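Local coordinates for protein leucine aminopeptidase (PDB 5GNE) that probably acts as a zinc-dependent aminopeptidase of the M28 peptidase family, removing residues from the amino-terminal end of peptides, at residues E7-V12 against P63-T68; D31-I36 against C311-S316; T175-D180 against V218-N223; K283-K288 against N320-G325; K288-F293 against L366-E371. All coordinates share one frame; numbering follows the deposited sequence.

Interaction 1: E7-V12 against P63-T68; sequences EDRIIV and PYIQQT
Arg9, on strand 8-13, reaches over to the turn that follows the short helix 62-65 and meets Ile65 and Thr68 there. Its guanidinium makes most of the contact. NH1 and NH2 point end-on at a single acceptor, the carbonyl O of Thr68: NH1 to Thr68 O is 2.7 Å, with an N-H...O angle of 133°, and NH2 to Thr68 O is modelled at 2.5 Å, too short to be taken literally. The oxygen lies in the guanidinium plane, so both N-H groups share it at the cost of bent bonds. Over one face of the same group comes the methyl CD1 of Ile65, 3.4 Å from Arg9 CZ and close to the middle of the plane. The chain of Arg9 bends at chi3 (-77°), which turns one face to the methyl and the NH1/NH2 edge to the carbonyl. Behind it, Ile65 to Thr68 form a type I' turn, closed by Thr68 N and by Thr68 OG1, the latter 2.7 Å from Ile65 O. Gln67, on the outer side, is exposed: its CB points away and it adds little beyond its carbonyl carbon, near Arg9 NH2. Arg9 NH1 also bonds Asn70 OD1. The guanidinium charge is thus met by neutral oxygens, Thr68 O and Asn70 OD1, which probably solvate it through their dipoles, while one aliphatic methyl limits how the group can tilt.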
# COMPACT_ATOMS: atom_id res chain seq x y z
N GLU A 7 24.89 2.94 -6.20
CA GLU A 7 24.13 4.17 -6.24
C GLU A 7 22.69 3.96 -6.58
O GLU A 7 22.35 3.26 -7.53
CB GLU A 7 24.72 5.16 -7.24
CG GLU A 7 25.94 5.84 -6.74
CD GLU A 7 26.09 7.20 -7.34
OE1 GLU A 7 26.33 7.27 -8.57
OE2 GLU A 7 25.94 8.19 -6.60
N ASP A 8 21.84 4.62 -5.81
CA ASP A 8 20.43 4.57 -6.08
C ASP A 8 20.08 5.64 -7.07
O ASP A 8 20.65 6.73 -7.07
CB ASP A 8 19.62 4.76 -4.79
CG ASP A 8 19.91 3.69 -3.77
OD1 ASP A 8 19.32 2.60 -3.90
OD2 ASP A 8 20.73 3.91 -2.86
N ARG A 9 19.15 5.31 -7.95
CA ARG A 9 18.62 6.32 -8.83
C ARG A 9 17.19 6.59 -8.43
O ARG A 9 16.33 5.70 -8.46
CB ARG A 9 18.73 5.87 -10.29
CG ARG A 9 20.19 5.75 -10.73
CD ARG A 9 20.32 5.43 -12.22
NE ARG A 9 20.03 4.04 -12.52
CZ ARG A 9 20.14 3.52 -13.73
NH1 ARG A 9 20.51 4.31 -14.73
NH2 ARG A 9 19.88 2.24 -13.93
N ILE A 10 16.93 7.83 -8.03
CA ILE A 10 15.64 8.18 -7.45
C ILE A 10 15.14 9.47 -8.04
O ILE A 10 15.92 10.27 -8.57
CB ILE A 10 15.70 8.35 -5.92
CG1 ILE A 10 16.57 9.54 -5.53
CG2 ILE A 10 16.27 7.12 -5.25
CD1 ILE A 10 16.62 9.73 -4.02
N ILE A 11 13.83 9.66 -7.96
CA ILE A 11 13.20 10.90 -8.41
C ILE A 11 12.72 11.66 -7.19
O ILE A 11 12.05 11.10 -6.32
CB ILE A 11 12.06 10.61 -9.39
CG1 ILE A 11 12.64 10.04 -10.69
CG2 ILE A 11 11.24 11.88 -9.68
CD1 ILE A 11 11.59 9.49 -11.60
N VAL A 12 13.12 12.91 -7.08
CA VAL A 12 12.73 13.78 -5.97
C VAL A 12 12.20 15.13 -6.43
O VAL A 12 12.52 15.59 -7.50
CB VAL A 12 13.91 14.03 -5.04
CG1 VAL A 12 14.36 12.71 -4.42
CG2 VAL A 12 15.04 14.68 -5.84
N PRO A 63 12.85 -0.06 -10.01
CA PRO A 63 11.94 -1.03 -10.64
C PRO A 63 11.56 -0.65 -12.06
O PRO A 63 11.15 -1.52 -12.80
CB PRO A 63 10.70 -0.98 -9.73
CG PRO A 63 11.23 -0.53 -8.41
CD PRO A 63 12.29 0.47 -8.75
N TYR A 64 11.67 0.61 -12.45
CA TYR A 64 11.31 1.00 -13.80
C TYR A 64 12.45 0.83 -14.81
O TYR A 64 12.21 0.64 -16.01
CB TYR A 64 10.80 2.46 -13.84
CG TYR A 64 9.57 2.72 -12.97
CD1 TYR A 64 8.30 2.61 -13.49
CD2 TYR A 64 9.69 3.05 -11.62
CE1 TYR A 64 7.19 2.86 -12.73
CE2 TYR A 64 8.58 3.30 -10.83
CZ TYR A 64 7.33 3.20 -11.39
OH TYR A 64 6.21 3.43 -10.63
N ILE A 65 13.70 0.89 -14.35
CA ILE A 65 14.84 0.91 -15.26
C ILE A 65 15.88 -0.18 -15.00
O ILE A 65 16.77 -0.38 -15.83
CB ILE A 65 15.53 2.28 -15.22
CG1 ILE A 65 16.04 2.61 -13.81
CG2 ILE A 65 14.59 3.35 -15.67
CD1 ILE A 65 16.75 3.94 -13.78
N GLN A 66 15.76 -0.87 -13.86
CA GLN A 66 16.55 -2.07 -13.57
C GLN A 66 18.00 -2.07 -14.01
O GLN A 66 18.31 -2.92 -14.84
CB GLN A 66 15.98 -3.33 -14.26
CG GLN A 66 14.52 -3.68 -14.08
CD GLN A 66 13.66 -3.20 -15.25
OE1 GLN A 66 14.06 -2.34 -16.03
NE2 GLN A 66 12.45 -3.76 -15.35
N GLN A 67 18.86 -1.15 -13.54
CA GLN A 67 20.32 -1.30 -13.75
C GLN A 67 20.73 -0.90 -15.21
O GLN A 67 21.91 -0.78 -15.53
CB GLN A 67 20.68 -2.78 -13.41
CG GLN A 67 20.16 -3.27 -11.95
CD GLN A 67 20.48 -2.40 -10.75
OE1 GLN A 67 21.50 -2.63 -10.09
NE2 GLN A 67 19.78 -1.25 -10.63
N THR A 68 19.75 -0.61 -16.07
CA THR A 68 20.00 -0.01 -17.38
C THR A 68 20.84 1.24 -17.22
O THR A 68 20.55 2.11 -16.37
CB THR A 68 18.71 0.35 -18.10
OG1 THR A 68 17.93 -0.83 -18.25
CG2 THR A 68 19.01 0.94 -19.49

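Interaction 2: D31-I36 against C311-S316; sequences DHFSFI and CGYACS
The backbones of Phe33 and Tyr313 stay well apart, CA to CA 9.9 Å, and only the two aromatic side chains bridge the distance between the strand beginning at Phe33 and the irregular loop 311-316. Phe33 turns its edge to the face of Tyr313 in a tilted edge-to-face pair, with ring centroids 4.7 Å apart and planes at 50°. The leading atom is CE1 of Phe33, 3.6 Å from Tyr313 CG, so the contact falls near the root of the tyrosine ring and leaves its phenol end to other partners. With CG opposite the backbone N (chi1 178°), Tyr313 stretches out from the loop toward the strand. The other face of its ring carries CB of its own neighbour, Ala314. A disulfide within the loop, Cys311 SG to Cys315 SG at 2.0 Å, ties together the two sides of the bend that presents the tyrosine. Tyr313 OH bonds to Leu82 O, and Ser316 OG, at the far end of the loop, bonds to the zinc ligand Asp266. The pair joins strand 33-38 of the four-stranded antiparallel sheet to loop 311-316 of the M28 peptidase part, with Leu79 of helix 75-81 against Phe33 and Ile11 of strand 8-13 against Tyr313.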
# COMPACT_ATOMS: atom_id res chain seq x y z
N ASP A 31 11.03 21.54 -14.31
CA ASP A 31 10.75 22.70 -13.47
C ASP A 31 10.43 22.28 -12.01
O ASP A 31 10.65 23.07 -11.09
CB ASP A 31 9.65 23.58 -14.07
CG ASP A 31 8.33 22.88 -14.25
OD1 ASP A 31 8.32 21.64 -14.37
OD2 ASP A 31 7.30 23.58 -14.34
N HIS A 32 9.91 21.06 -11.80
CA HIS A 32 9.50 20.62 -10.45
C HIS A 32 10.25 19.40 -9.86
O HIS A 32 10.33 19.26 -8.63
CB HIS A 32 8.01 20.30 -10.44
CG HIS A 32 7.15 21.48 -10.77
ND1 HIS A 32 7.17 22.65 -10.03
CD2 HIS A 32 6.21 21.67 -11.73
CE1 HIS A 32 6.31 23.51 -10.54
NE2 HIS A 32 5.71 22.94 -11.57
N PHE A 33 10.83 18.54 -10.70
CA PHE A 33 11.46 17.32 -10.18
C PHE A 33 12.85 17.10 -10.76
O PHE A 33 13.19 17.63 -11.84
CB PHE A 33 10.58 16.09 -10.44
CG PHE A 33 9.24 16.14 -9.74
CD1 PHE A 33 9.10 15.68 -8.44
CD2 PHE A 33 8.13 16.69 -10.36
CE1 PHE A 33 7.87 15.74 -7.79
CE2 PHE A 33 6.90 16.77 -9.72
CZ PHE A 33 6.77 16.29 -8.43
N SER A 34 13.64 16.33 -10.00
CA SER A 34 14.97 15.90 -10.40
C SER A 34 15.14 14.38 -10.38
O SER A 34 14.66 13.71 -9.46
CB SER A 34 16.03 16.53 -9.50
OG SER A 34 15.94 17.96 -9.59
N PHE A 35 15.82 13.86 -11.39
CA PHE A 35 16.17 12.45 -11.47
C PHE A 35 17.64 12.34 -11.13
O PHE A 35 18.48 12.89 -11.85
CB PHE A 35 15.87 11.88 -12.86
CG PHE A 35 16.28 10.44 -13.05
CD1 PHE A 35 16.07 9.51 -12.04
CD2 PHE A 35 16.83 10.01 -14.25
CE1 PHE A 35 16.42 8.18 -12.22
CE2 PHE A 35 17.21 8.67 -14.44
CZ PHE A 35 17.01 7.75 -13.43
N ILE A 36 17.97 11.69 -10.02
CA ILE A 36 19.34 11.75 -9.52
C ILE A 36 19.92 10.40 -9.14
O ILE A 36 19.22 9.42 -8.92
CB ILE A 36 19.46 12.66 -8.28
CG1 ILE A 36 18.60 12.12 -7.13
CG2 ILE A 36 19.06 14.09 -8.61
CD1 ILE A 36 18.83 12.88 -5.78
N CYS A 311 -2.20 14.37 -1.06
CA CYS A 311 -0.93 13.81 -0.62
C CYS A 311 0.25 14.44 -1.34
O CYS A 311 0.09 15.01 -2.42
CB CYS A 311 -0.89 12.28 -0.83
SG CYS A 311 0.42 11.50 0.13
N GLY A 312 1.43 14.34 -0.75
CA GLY A 312 2.67 14.69 -1.42
C GLY A 312 3.02 13.73 -2.56
O GLY A 312 2.31 12.76 -2.83
N TYR A 313 4.15 14.00 -3.20
CA TYR A 313 4.70 13.14 -4.24
C TYR A 313 5.08 11.76 -3.69
O TYR A 313 5.58 11.67 -2.57
CB TYR A 313 5.93 13.81 -4.88
CG TYR A 313 6.59 12.96 -5.94
CD1 TYR A 313 5.88 12.59 -7.07
CD2 TYR A 313 7.89 12.50 -5.80
CE1 TYR A 313 6.45 11.79 -8.03
CE2 TYR A 313 8.47 11.71 -6.76
CZ TYR A 313 7.74 11.35 -7.87
OH TYR A 313 8.28 10.57 -8.84
N ALA A 314 4.88 10.71 -4.49
CA ALA A 314 5.31 9.35 -4.13
C ALA A 314 4.79 9.01 -2.74
O ALA A 314 5.48 8.50 -1.86
CB ALA A 314 6.82 9.22 -4.18
N CYS A 315 3.53 9.35 -2.57
CA CYS A 315 2.82 9.25 -1.32
C CYS A 315 2.81 7.83 -0.74
O CYS A 315 3.14 7.62 0.44
CB CYS A 315 1.41 9.73 -1.56
SG CYS A 315 0.30 9.48 -0.04
N SER A 316 2.46 6.86 -1.58
CA SER A 316 2.35 5.51 -1.09
C SER A 316 2.28 4.55 -2.26
O SER A 316 2.31 4.98 -3.41
CB SER A 316 1.13 5.37 -0.18
OG SER A 316 1.17 4.15 0.53

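Interaction 3: T175-D180 against V218-N223; sequences TVIGKD and VVFSSN
Ile177 sits at the end of strand 170-177 in the mixed sheet of the M28 peptidase fold, and its side chain packs on Val219 and Phe220 near the end of helix 202-221: a strand-to-helix contact of an alpha/beta domain. From the backbone the bond to CB points toward the helix. At CB the chain forks. The short branch, CG2, only grazes the phenyl rim, 4.2 Å from Phe220 CE1. The longer branch leaves beside the backbone N (chi1 -54°) and runs on fully extended, which carries it across the aromatic face. On this branch CG1 comes first, 3.7 Å from Phe220 CZ. Beyond it, the terminal methyl CD1 settles above the face in a CH-pi contact, 3.8 Å from the ring centroid of Phe220 and 17° from the ring normal. The CB of Phe220 points neither at the strand nor away from it, and it is the far end of the ring that comes under the isoleucine. Phe145 of helix 132-151 joins the cluster, touching both Ile177 and Phe220. All three residues of the contact are buried and it is entirely apolar. Past the ring, the same methyl also reaches the next residue back along the helix: Ile177 CD1 lies 3.8 Å from Val219 CG1.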
# COMPACT_ATOMS: atom_id res chain seq x y z
N THR A 175 -0.29 -12.79 -2.45
CA THR A 175 -1.19 -13.93 -2.28
C THR A 175 -2.43 -13.70 -3.13
O THR A 175 -2.73 -12.55 -3.48
CB THR A 175 -1.63 -14.13 -0.85
OG1 THR A 175 -2.60 -13.12 -0.52
CG2 THR A 175 -0.43 -14.06 0.08
N VAL A 176 -3.11 -14.78 -3.51
CA VAL A 176 -4.30 -14.66 -4.34
C VAL A 176 -5.30 -15.73 -3.98
O VAL A 176 -4.95 -16.89 -3.81
CB VAL A 176 -3.98 -14.76 -5.87
CG1 VAL A 176 -3.22 -16.02 -6.21
CG2 VAL A 176 -5.27 -14.69 -6.69
N ILE A 177 -6.56 -15.34 -3.89
CA ILE A 177 -7.63 -16.30 -3.73
C ILE A 177 -8.42 -16.39 -5.04
O ILE A 177 -8.90 -15.37 -5.58
CB ILE A 177 -8.55 -15.94 -2.57
CG1 ILE A 177 -7.74 -15.75 -1.28
CG2 ILE A 177 -9.57 -17.03 -2.35
CD1 ILE A 177 -8.58 -15.26 -0.17
N GLY A 178 -8.56 -17.61 -5.55
CA GLY A 178 -9.24 -17.85 -6.80
C GLY A 178 -8.29 -17.68 -7.97
O GLY A 178 -8.59 -16.93 -8.90
N LYS A 179 -7.16 -18.39 -7.94
CA LYS A 179 -6.12 -18.31 -8.98
C LYS A 179 -6.68 -18.68 -10.36
O LYS A 179 -6.14 -18.27 -11.38
CB LYS A 179 -4.91 -19.18 -8.64
CG LYS A 179 -5.19 -20.67 -8.60
CD LYS A 179 -3.89 -21.44 -8.52
CE LYS A 179 -4.07 -22.90 -8.91
NZ LYS A 179 -2.79 -23.62 -8.77
N ASP A 180 -7.69 -19.53 -10.39
CA ASP A 180 -8.22 -20.04 -11.65
C ASP A 180 -9.44 -19.27 -12.13
O ASP A 180 -10.01 -19.61 -13.15
CB ASP A 180 -8.57 -21.53 -11.56
CG ASP A 180 -7.38 -22.40 -11.20
OD1 ASP A 180 -6.32 -22.26 -11.84
OD2 ASP A 180 -7.53 -23.27 -10.31
N VAL A 218 -12.15 -13.42 6.18
CA VAL A 218 -13.57 -13.38 5.88
C VAL A 218 -13.91 -14.02 4.53
O VAL A 218 -14.79 -14.88 4.45
CB VAL A 218 -14.10 -11.94 5.92
CG1 VAL A 218 -15.52 -11.88 5.38
CG2 VAL A 218 -14.05 -11.44 7.36
N VAL A 219 -13.17 -13.66 3.49
CA VAL A 219 -13.35 -14.27 2.17
C VAL A 219 -13.18 -15.80 2.20
O VAL A 219 -13.97 -16.52 1.59
CB VAL A 219 -12.36 -13.67 1.15
CG1 VAL A 219 -12.29 -14.52 -0.10
CG2 VAL A 219 -12.75 -12.23 0.79
N PHE A 220 -12.21 -16.32 2.95
CA PHE A 220 -12.04 -17.77 3.05
C PHE A 220 -13.24 -18.44 3.72
O PHE A 220 -13.64 -19.55 3.35
CB PHE A 220 -10.77 -18.16 3.83
CG PHE A 220 -9.49 -18.10 3.02
CD1 PHE A 220 -9.33 -18.87 1.90
CD2 PHE A 220 -8.42 -17.32 3.43
CE1 PHE A 220 -8.15 -18.82 1.17
CE2 PHE A 220 -7.24 -17.27 2.71
CZ PHE A 220 -7.10 -18.02 1.58
N SER A 221 -13.80 -17.77 4.71
CA SER A 221 -14.93 -18.32 5.45
C SER A 221 -16.28 -18.00 4.78
O SER A 221 -17.31 -18.48 5.23
CB SER A 221 -14.92 -17.81 6.89
OG SER A 221 -14.99 -16.40 6.90
N SER A 222 -16.27 -17.18 3.74
CA SER A 222 -17.47 -16.91 2.94
C SER A 222 -18.17 -18.16 2.36
O SER A 222 -17.53 -19.19 2.14
CB SER A 222 -17.11 -15.95 1.79
OG SER A 222 -18.11 -15.89 0.77
N ASN A 223 -19.48 -18.05 2.12
CA ASN A 223 -20.28 -19.14 1.56
C ASN A 223 -20.38 -19.04 0.04
O ASN A 223 -20.89 -19.95 -0.62
CB ASN A 223 -21.68 -19.17 2.19
CG ASN A 223 -21.75 -20.04 3.42
OD1 ASN A 223 -21.91 -19.55 4.54
ND2 ASN A 223 -21.63 -21.36 3.23

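Interaction 4: K283-K288 against N320-G325; sequences KDYVDK and NWTNEG
A Schellman motif, with Gly325 as its C-prime residue, ends helix 318-323, and Thr322 and Asn323 in that last turn face Tyr285 in the loop between strand 279-282 and helix 288-302. Tyr285 has positive phi (63°), and its side chain crosses that of Thr322 at about a right angle. Ring atom CD1 is 3.5 Å from Thr322 OG1. Further out, Tyr285 CE1 has Asn323 OD1 at its edge, 3.8 Å off, the amide plane being turned 76° from the ring. On the backbone side the Thr322 methyl CG2 faces Tyr285 O, but the modelled separation is so short that the detail is doubtful. Asn323 uses its ND2 for Tyr64 OH, while Asp287, farther along the loop, caps helix 288-302 through Leu290 N. The oxygens of Thr322 and Asn323 thus meet ring carbons and not donors of the loop, which implies a contact resting on van der Waals fit, perhaps with a weak electrostatic attraction between these oxygens and the ring's C-H groups.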
# COMPACT_ATOMS: atom_id res chain seq x y z
N LYS A 283 -7.47 12.24 -3.48
CA LYS A 283 -7.92 12.61 -4.82
C LYS A 283 -6.81 12.77 -5.86
O LYS A 283 -7.11 12.95 -7.04
CB LYS A 283 -8.76 13.89 -4.80
CG LYS A 283 -8.76 14.74 -3.55
CD LYS A 283 -9.68 15.94 -3.81
CE LYS A 283 -9.88 16.84 -2.61
NZ LYS A 283 -10.50 18.14 -3.01
N ASP A 284 -5.54 12.73 -5.46
CA ASP A 284 -4.50 12.73 -6.49
C ASP A 284 -3.83 11.35 -6.65
O ASP A 284 -3.72 10.57 -5.70
CB ASP A 284 -3.48 13.86 -6.25
CG ASP A 284 -3.01 13.94 -4.81
OD1 ASP A 284 -2.51 12.93 -4.28
OD2 ASP A 284 -3.12 15.05 -4.22
N TYR A 285 -3.39 11.07 -7.86
CA TYR A 285 -2.67 9.85 -8.14
C TYR A 285 -3.52 8.60 -7.89
O TYR A 285 -3.00 7.54 -7.57
CB TYR A 285 -1.38 9.80 -7.33
CG TYR A 285 -0.20 10.34 -8.10
CD1 TYR A 285 0.55 9.50 -8.92
CD2 TYR A 285 0.15 11.67 -8.04
CE1 TYR A 285 1.62 9.98 -9.65
CE2 TYR A 285 1.21 12.16 -8.77
CZ TYR A 285 1.95 11.31 -9.57
OH TYR A 285 3.01 11.79 -10.29
N VAL A 286 -4.83 8.75 -8.06
CA VAL A 286 -5.81 7.66 -7.94
C VAL A 286 -6.76 7.77 -9.12
O VAL A 286 -6.77 8.78 -9.80
CB VAL A 286 -6.61 7.71 -6.62
CG1 VAL A 286 -5.72 7.39 -5.43
CG2 VAL A 286 -7.25 9.09 -6.44
N ASP A 287 -7.53 6.72 -9.37
CA ASP A 287 -8.59 6.75 -10.38
C ASP A 287 -9.82 7.43 -9.81
O ASP A 287 -10.31 7.02 -8.75
CB ASP A 287 -8.96 5.33 -10.82
CG ASP A 287 -9.91 5.31 -12.00
OD1 ASP A 287 -11.09 4.97 -11.84
OD2 ASP A 287 -9.44 5.63 -13.11
N LYS A 288 -10.32 8.44 -10.50
CA LYS A 288 -11.48 9.17 -10.01
C LYS A 288 -12.72 8.31 -10.04
O LYS A 288 -13.47 8.31 -9.08
CB LYS A 288 -11.71 10.45 -10.85
CG LYS A 288 -12.87 11.37 -10.44
CD LYS A 288 -12.73 11.97 -9.05
CE LYS A 288 -13.89 12.93 -8.69
NZ LYS A 288 -13.92 14.21 -9.50
N ASN A 320 2.84 3.48 -7.58
CA ASN A 320 3.43 2.55 -8.54
C ASN A 320 2.39 1.91 -9.47
O ASN A 320 2.64 1.72 -10.67
CB ASN A 320 4.26 1.51 -7.83
CG ASN A 320 5.59 2.06 -7.34
OD1 ASN A 320 6.28 2.76 -8.08
ND2 ASN A 320 5.93 1.80 -6.08
N TRP A 321 1.21 1.62 -8.94
CA TRP A 321 0.16 1.13 -9.81
C TRP A 321 -0.32 2.20 -10.82
O TRP A 321 -0.42 1.91 -12.02
CB TRP A 321 -1.03 0.61 -8.97
CG TRP A 321 -0.72 -0.63 -8.19
CD1 TRP A 321 -0.33 -0.69 -6.89
CD2 TRP A 321 -0.71 -2.01 -8.67
NE1 TRP A 321 -0.10 -2.01 -6.51
CE2 TRP A 321 -0.33 -2.83 -7.58
CE3 TRP A 321 -1.01 -2.61 -9.90
CZ2 TRP A 321 -0.23 -4.23 -7.68
CZ3 TRP A 321 -0.91 -4.02 -10.01
CH2 TRP A 321 -0.52 -4.80 -8.91
N THR A 322 -0.65 3.41 -10.37
CA THR A 322 -1.17 4.37 -11.31
C THR A 322 -0.09 4.75 -12.33
O THR A 322 -0.42 5.00 -13.48
CB THR A 322 -1.78 5.62 -10.64
OG1 THR A 322 -0.82 6.68 -10.56
CG2 THR A 322 -2.28 5.29 -9.29
N ASN A 323 1.17 4.79 -11.93
CA ASN A 323 2.23 5.06 -12.91
C ASN A 323 2.27 4.06 -14.04
O ASN A 323 2.76 4.38 -15.12
CB ASN A 323 3.62 5.06 -12.25
CG ASN A 323 3.91 6.36 -11.56
OD1 ASN A 323 3.23 7.32 -11.79
ND2 ASN A 323 4.92 6.39 -10.71
N GLU A 324 1.73 2.86 -13.82
CA GLU A 324 1.78 1.83 -14.85
C GLU A 324 0.43 1.57 -15.48
O GLU A 324 0.20 0.52 -16.10
CB GLU A 324 2.32 0.51 -14.26
CG GLU A 324 3.77 0.58 -13.85
CD GLU A 324 4.74 0.64 -15.04
OE1 GLU A 324 4.31 0.81 -16.20
OE2 GLU A 324 5.96 0.50 -14.81
N GLY A 325 -0.48 2.54 -15.34
CA GLY A 325 -1.78 2.47 -15.98
C GLY A 325 -2.85 1.67 -15.25
O GLY A 325 -3.89 1.39 -15.82

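Interaction 5: K288-F293 against L366-E371; sequences KGLTEF and LAFIVE
Phe293 of helix 288-302 and Phe368 of helix 355-373 meet where two helices of the M28 alpha/beta fold pass at a steep angle. The short segments run at 114° to each other with axes 12.4 Å apart, a wide spacing that two large rings and a leucine span. Along 366-371, Leu366 comes first and turns elsewhere, onto Met215 and Val218 of helix 202-221, and Ala367 lies against Leu297 and Tyr301 farther along helix 288-302. Phe368 does most of the work on this side. Its CG stands opposite the backbone N (chi1 -170°), and although CB does not head for the other helix, the ring swings over to it. CD1 of Phe368 comes 3.7 Å from Phe293 CE2, at the edge of the Phe293 ring; the two planes make 49°, so the pair is neither stacked nor perpendicular. On the same side of the Phe368 ring, Leu290 brings CD1 to within 3.9 Å of Phe368 CE1. Ile369 and Val370 point into other neighbours, Val370 onto helix 99-106. Glu371 closes the segment: the bend at chi2 takes its buried carboxylate off to Tyr301 OH and to the backbone N atoms of Asn97 and His98. What it leaves for the aromatic ring is its aliphatic root, CB, in the ring plane and 3.8 Å from Phe293 CZ.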
# COMPACT_ATOMS: atom_id res chain seq x y z
N LYS A 288 -10.32 8.44 -10.50
CA LYS A 288 -11.48 9.17 -10.01
C LYS A 288 -12.72 8.31 -10.04
O LYS A 288 -13.47 8.31 -9.08
CB LYS A 288 -11.71 10.45 -10.85
CG LYS A 288 -12.87 11.37 -10.44
CD LYS A 288 -12.73 11.97 -9.05
CE LYS A 288 -13.89 12.93 -8.69
NZ LYS A 288 -13.92 14.21 -9.50
N GLY A 289 -12.86 7.48 -11.07
CA GLY A 289 -13.96 6.52 -11.16
C GLY A 289 -13.99 5.52 -10.01
O GLY A 289 -15.00 5.37 -9.34
N LEU A 290 -12.88 4.84 -9.78
CA LEU A 290 -12.75 3.90 -8.67
C LEU A 290 -12.96 4.61 -7.32
O LEU A 290 -13.50 4.02 -6.37
CB LEU A 290 -11.38 3.21 -8.71
CG LEU A 290 -11.22 1.88 -7.97
CD1 LEU A 290 -12.29 0.89 -8.42
CD2 LEU A 290 -9.82 1.28 -8.18
N THR A 291 -12.52 5.86 -7.23
CA THR A 291 -12.68 6.64 -6.01
C THR A 291 -14.13 7.05 -5.73
O THR A 291 -14.58 6.98 -4.59
CB THR A 291 -11.78 7.90 -6.04
OG1 THR A 291 -10.41 7.48 -6.16
CG2 THR A 291 -11.94 8.73 -4.76
N GLU A 292 -14.88 7.43 -6.77
CA GLU A 292 -16.29 7.72 -6.54
C GLU A 292 -17.00 6.45 -6.09
O GLU A 292 -17.85 6.50 -5.21
CB GLU A 292 -16.98 8.30 -7.80
CG GLU A 292 -16.19 9.34 -8.57
CD GLU A 292 -16.80 9.70 -9.95
OE1 GLU A 292 -17.74 9.01 -10.40
OE2 GLU A 292 -16.32 10.67 -10.58
N PHE A 293 -16.60 5.32 -6.67
CA PHE A 293 -17.12 4.01 -6.28
C PHE A 293 -16.89 3.74 -4.79
O PHE A 293 -17.81 3.35 -4.07
CB PHE A 293 -16.46 2.93 -7.14
CG PHE A 293 -16.81 1.50 -6.75
CD1 PHE A 293 -18.10 1.02 -6.88
CD2 PHE A 293 -15.83 0.64 -6.32
CE1 PHE A 293 -18.41 -0.29 -6.57
CE2 PHE A 293 -16.12 -0.69 -6.00
CZ PHE A 293 -17.41 -1.15 -6.12
N LEU A 366 -14.33 -5.18 2.16
CA LEU A 366 -15.16 -6.33 1.80
C LEU A 366 -16.27 -5.94 0.83
O LEU A 366 -16.56 -6.69 -0.10
CB LEU A 366 -15.72 -6.97 3.06
CG LEU A 366 -14.68 -7.77 3.86
CD1 LEU A 366 -15.17 -8.24 5.23
CD2 LEU A 366 -14.20 -8.96 3.06
N ALA A 367 -16.90 -4.78 1.02
CA ALA A 367 -17.87 -4.27 0.03
C ALA A 367 -17.19 -4.08 -1.34
O ALA A 367 -17.74 -4.45 -2.41
CB ALA A 367 -18.47 -2.98 0.51
N PHE A 368 -16.00 -3.50 -1.30
CA PHE A 368 -15.15 -3.37 -2.48
C PHE A 368 -14.97 -4.71 -3.19
O PHE A 368 -15.25 -4.85 -4.37
CB PHE A 368 -13.82 -2.77 -2.05
CG PHE A 368 -12.93 -2.35 -3.18
CD1 PHE A 368 -13.14 -1.15 -3.84
CD2 PHE A 368 -11.82 -3.12 -3.51
CE1 PHE A 368 -12.27 -0.75 -4.87
CE2 PHE A 368 -10.96 -2.73 -4.51
CZ PHE A 368 -11.18 -1.54 -5.19
N ILE A 369 -14.53 -5.71 -2.43
CA ILE A 369 -14.31 -7.04 -2.97
C ILE A 369 -15.60 -7.68 -3.49
O ILE A 369 -15.61 -8.31 -4.54
CB ILE A 369 -13.67 -7.95 -1.92
CG1 ILE A 369 -12.21 -7.57 -1.70
CG2 ILE A 369 -13.71 -9.39 -2.36
CD1 ILE A 369 -11.59 -8.39 -0.62
N VAL A 370 -16.71 -7.52 -2.79
CA VAL A 370 -17.95 -8.16 -3.24
C VAL A 370 -18.49 -7.47 -4.48
O VAL A 370 -18.84 -8.12 -5.47
CB VAL A 370 -19.04 -8.17 -2.14
CG1 VAL A 370 -20.39 -8.59 -2.71
CG2 VAL A 370 -18.65 -9.11 -1.01
N GLU A 371 -18.61 -6.16 -4.45
CA GLU A 371 -19.27 -5.51 -5.56
C GLU A 371 -18.43 -5.54 -6.85
O GLU A 371 -18.99 -5.60 -7.95
CB GLU A 371 -19.68 -4.10 -5.19
CG GLU A 371 -20.66 -4.10 -4.02
CD GLU A 371 -22.06 -4.57 -4.40
OE1 GLU A 371 -22.28 -4.93 -5.57
OE2 GLU A 371 -22.96 -4.56 -3.54

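Interactions 3 and 5 are buried, and meet where Val218 and Val219 touch Leu366 and Ile369, so helix 202-221 links them. In interaction 2 a loop meets a strand and in 4 the end of a helix, both at the surface; interaction 1 is partly buried, with hydrogen bonds joining its segments. Interactions 1 and 2 share the antiparallel sheet, since strands 8-13 and 33-38 are neighbours, and Ile11 touches Tyr313. Interaction 4 lies between the two groups: Tyr64 OH, from segment 63-68, bonds Asn320 and Asn323, while Lys288 belongs to both 4 and 5. The interior contacts are apolar; the outer ones mix an aromatic pair (2), an arginine on a carbonyl (1) and oxygens against a ring (4).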